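Local coordinates for SnoaL-like domain-containing protein (Methylibium petroleiphilum PM1, PDB 3G16) that is of unknown function but has the cystatin-like fold of a SnoaL-like domain (NTF2 clan), whose relatives often enclose a ligand pocket, at residues E28-A39 with F52-R63. Sequence-based numbering, arbitrary orientation. Where two conformers were deposited one is given.
Sequences EAKMIACFVPEA and FRGAAQIAHRWR
Ile32 and Ala59 meet where the short helix 28-32 packs on the first turns of helix 55-69, CG1 of Ile32 lying 3.7 Å from CB of Ala59. In this cystatin-like (NTF2-clan) fold helix 28-32 packs across helix 55-69, the short segments running roughly antiparallel at 139°, and the small CB atoms of Ala55, Ala56 and Ala59 let their axes approach to 8.6 Å. Met31, a selenomethionine, continues the apolar seam: its selenium meets CB of Trp62 and lies at the edge of the indole, a Met-aromatic contact, while the bend at chi3 (-91°) carries CE back to within 3.3 Å of Ala59 O. Deeper in, CD1 of Ile58 sits over one face of the Phe35 ring, offset toward its rim, in a CH-pi contact 4.2 Å from the centroid; CB of Ala55 touches CB of Phe35. At the outer end Glu28 is extended beyond CG, and in the conformer given its OE2 is held from both faces of the carboxylate plane. His60 ND1 gives OE2 of Glu28 a nearly straight bond (2.9 Å, 171°) on the syn side, and Arg63 NH1 a longer salt bridge from above the plane. At the other end, the type I turn from Val36 to Ala39 anchors the start of helix 55-69: Ala39 O accepts from the N of Gly54, the N-cap residue, at 2.7 Å. Pro37 O takes Ala55 N from above its carbonyl plane, and also accepts from a water that in turn receives the N-H of Ala56. Farther out, Met31 touches Cys23 of helix 9-24, Phe35 reaches strand 116-124, and Glu67 pairs with Arg63 NE. Trp62, close to an unidentified bound ligand, has NE1 hydrogen-bonded to Tyr19 OH, and the Tyr19 ring meets that of Phe35 edge-to-face.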
# COMPACT_ATOMS: atom_id res chain seq x y z
N GLU A 28 1.80 22.85 10.11
CA GLU A 28 2.80 21.99 10.73
C GLU A 28 2.41 21.55 12.13
O GLU A 28 2.55 20.38 12.46
CB GLU A 28 4.20 22.62 10.69
CG GLU A 28 4.77 22.84 9.26
CD GLU A 28 6.27 23.26 9.23
OE1 GLU A 28 6.96 23.06 10.23
OE2 GLU A 28 6.76 23.74 8.17
N ALA A 29 1.90 22.47 12.93
CA ALA A 29 1.48 22.11 14.28
C ALA A 29 0.40 21.02 14.28
O ALA A 29 0.43 20.08 15.07
CB ALA A 29 1.01 23.38 15.04
N LYS A 30 -0.57 21.16 13.38
CA LYS A 30 -1.66 20.19 13.31
C LYS A 30 -1.10 18.83 12.92
O LYS A 30 -1.45 17.80 13.54
CB LYS A 30 -2.80 20.59 12.34
CG LYS A 30 -3.82 19.45 12.13
CD LYS A 30 -5.03 19.83 11.25
CE LYS A 30 -5.83 21.00 11.87
NZ LYS A 30 -7.07 21.42 11.09
N MSE A 31 -0.21 18.80 11.94
CA MSE A 31 0.37 17.53 11.51
C MSE A 31 1.21 16.90 12.63
O MSE A 31 1.11 15.71 12.91
CB MSE A 31 1.19 17.71 10.24
CG MSE A 31 0.43 18.00 8.99
SE MSE A 31 1.56 18.12 7.44
CE MSE A 31 1.98 20.03 7.43
N ILE A 32 2.05 17.69 13.28
CA ILE A 32 2.94 17.18 14.31
C ILE A 32 2.17 16.50 15.44
O ILE A 32 2.63 15.49 16.00
CB ILE A 32 3.82 18.35 14.85
CG1 ILE A 32 4.87 18.72 13.80
CG2 ILE A 32 4.53 17.98 16.15
CD1 ILE A 32 5.63 20.07 14.08
N ALA A 33 0.99 17.05 15.76
CA ALA A 33 0.16 16.52 16.84
C ALA A 33 -0.43 15.14 16.55
O ALA A 33 -0.97 14.49 17.44
CB ALA A 33 -0.94 17.50 17.17
N CYS A 34 -0.32 14.70 15.29
CA CYS A 34 -0.84 13.40 14.92
C CYS A 34 0.15 12.26 15.05
O CYS A 34 -0.20 11.10 14.81
CB CYS A 34 -1.27 13.43 13.46
SG CYS A 34 -2.68 14.56 13.17
N PHE A 35 1.40 12.61 15.37
CA PHE A 35 2.49 11.66 15.46
C PHE A 35 3.20 11.63 16.79
O PHE A 35 3.27 12.65 17.47
CB PHE A 35 3.60 12.09 14.48
CG PHE A 35 3.23 12.00 13.02
CD1 PHE A 35 3.32 10.79 12.34
CD2 PHE A 35 2.80 13.10 12.32
CE1 PHE A 35 2.99 10.69 11.01
CE2 PHE A 35 2.44 13.01 10.98
CZ PHE A 35 2.55 11.81 10.32
N VAL A 36 3.78 10.49 17.13
CA VAL A 36 4.80 10.50 18.18
C VAL A 36 5.98 11.33 17.60
O VAL A 36 6.23 11.32 16.39
CB VAL A 36 5.27 9.11 18.62
CG1 VAL A 36 4.06 8.28 19.12
CG2 VAL A 36 5.95 8.37 17.50
N PRO A 37 6.73 12.04 18.45
CA PRO A 37 7.81 12.92 17.92
C PRO A 37 8.81 12.24 17.03
O PRO A 37 9.29 12.87 16.06
CB PRO A 37 8.45 13.48 19.19
CG PRO A 37 7.42 13.31 20.26
CD PRO A 37 6.54 12.16 19.90
N GLU A 38 9.14 11.00 17.32
CA GLU A 38 10.13 10.26 16.58
C GLU A 38 9.59 9.51 15.37
O GLU A 38 10.33 8.69 14.78
CB GLU A 38 10.85 9.29 17.55
CG GLU A 38 10.04 8.07 18.06
CD GLU A 38 9.06 8.31 19.25
OE1 GLU A 38 8.79 9.44 19.66
OE2 GLU A 38 8.58 7.27 19.79
N ALA A 39 8.34 9.74 14.99
CA ALA A 39 7.77 9.02 13.87
C ALA A 39 8.62 9.18 12.61
O ALA A 39 9.20 10.23 12.36
CB ALA A 39 6.36 9.54 13.56
N PHE A 52 11.74 10.42 5.99
CA PHE A 52 11.51 11.67 6.76
C PHE A 52 11.59 11.28 8.24
O PHE A 52 10.74 10.54 8.77
CB PHE A 52 10.16 12.31 6.46
CG PHE A 52 9.95 12.80 5.05
CD1 PHE A 52 10.99 12.88 4.14
CD2 PHE A 52 8.72 13.32 4.71
CE1 PHE A 52 10.77 13.41 2.88
CE2 PHE A 52 8.52 13.86 3.46
CZ PHE A 52 9.53 13.92 2.54
N ARG A 53 12.59 11.77 8.92
CA ARG A 53 12.86 11.36 10.30
C ARG A 53 12.34 12.34 11.32
O ARG A 53 12.93 13.41 11.52
CB ARG A 53 14.35 11.19 10.50
CG ARG A 53 15.00 10.16 9.60
CD ARG A 53 16.53 10.39 9.61
NE ARG A 53 17.29 9.39 8.85
CZ ARG A 53 17.40 9.40 7.53
NH1 ARG A 53 16.89 10.41 6.76
NH2 ARG A 53 18.13 8.40 7.02
N GLY A 54 11.22 11.99 11.94
CA GLY A 54 10.63 12.80 12.97
C GLY A 54 9.39 13.53 12.52
O GLY A 54 9.27 13.97 11.36
N ALA A 55 8.42 13.67 13.42
CA ALA A 55 7.19 14.35 13.09
C ALA A 55 7.41 15.74 12.51
O ALA A 55 6.70 16.17 11.60
CB ALA A 55 6.33 14.44 14.37
N ALA A 56 8.34 16.49 13.11
CA ALA A 56 8.56 17.88 12.67
C ALA A 56 9.04 17.92 11.23
O ALA A 56 8.76 18.86 10.49
CB ALA A 56 9.58 18.59 13.60
N GLN A 57 9.82 16.93 10.85
CA GLN A 57 10.37 16.84 9.50
C GLN A 57 9.30 16.45 8.49
O GLN A 57 9.24 16.99 7.37
CB GLN A 57 11.53 15.87 9.45
CG GLN A 57 12.82 16.43 10.06
CD GLN A 57 12.67 16.92 11.50
OE1 GLN A 57 12.56 16.09 12.45
NE2 GLN A 57 12.63 18.25 11.68
N ILE A 58 8.45 15.48 8.84
CA ILE A 58 7.34 15.12 7.98
C ILE A 58 6.51 16.37 7.74
O ILE A 58 6.20 16.70 6.59
CB ILE A 58 6.49 14.02 8.69
CG1 ILE A 58 7.29 12.71 8.84
CG2 ILE A 58 5.20 13.78 7.92
CD1 ILE A 58 6.62 11.67 9.79
N ALA A 59 6.17 17.10 8.80
CA ALA A 59 5.31 18.26 8.69
C ALA A 59 5.94 19.37 7.84
O ALA A 59 5.28 19.98 7.00
CB ALA A 59 4.94 18.78 10.12
N HIS A 60 7.23 19.63 8.08
CA HIS A 60 7.90 20.69 7.34
C HIS A 60 7.94 20.38 5.85
O HIS A 60 7.72 21.27 5.00
CB HIS A 60 9.33 20.88 7.89
CG HIS A 60 10.04 22.04 7.27
ND1 HIS A 60 9.48 23.30 7.30
CD2 HIS A 60 11.27 22.17 6.71
CE1 HIS A 60 10.33 24.16 6.76
NE2 HIS A 60 11.40 23.50 6.36
N ARG A 61 8.22 19.12 5.52
CA ARG A 61 8.37 18.75 4.13
C ARG A 61 7.03 18.77 3.39
O ARG A 61 6.96 19.24 2.26
CB ARG A 61 9.15 17.43 4.03
CG ARG A 61 10.64 17.64 4.48
CD ARG A 61 11.42 16.42 4.75
NE ARG A 61 12.59 16.74 5.55
CZ ARG A 61 13.49 15.83 5.95
NH1 ARG A 61 13.46 14.59 5.49
NH2 ARG A 61 14.48 16.20 6.76
N TRP A 62 5.95 18.37 4.06
CA TRP A 62 4.65 18.49 3.40
C TRP A 62 4.25 19.96 3.30
O TRP A 62 3.65 20.34 2.30
CB TRP A 62 3.58 17.68 4.08
CG TRP A 62 3.73 16.21 4.07
CD1 TRP A 62 3.35 15.36 5.05
CD2 TRP A 62 4.30 15.37 3.03
NE1 TRP A 62 3.61 14.07 4.72
CE2 TRP A 62 4.18 14.04 3.48
CE3 TRP A 62 4.86 15.59 1.75
CZ2 TRP A 62 4.62 12.96 2.73
CZ3 TRP A 62 5.28 14.48 1.00
CH2 TRP A 62 5.18 13.19 1.51
N ARG A 63 4.56 20.82 4.28
CA ARG A 63 4.25 22.22 4.14
C ARG A 63 4.97 22.78 2.90
O ARG A 63 4.37 23.52 2.11
CB ARG A 63 4.70 22.97 5.37
CG ARG A 63 4.50 24.47 5.21
CD ARG A 63 5.23 25.19 6.21
NE ARG A 63 5.24 26.61 5.99
CZ ARG A 63 6.16 27.37 6.53
NH1 ARG A 63 7.14 26.80 7.26
NH2 ARG A 63 6.12 28.68 6.33
O HOH W 1 9.57 15.66 15.68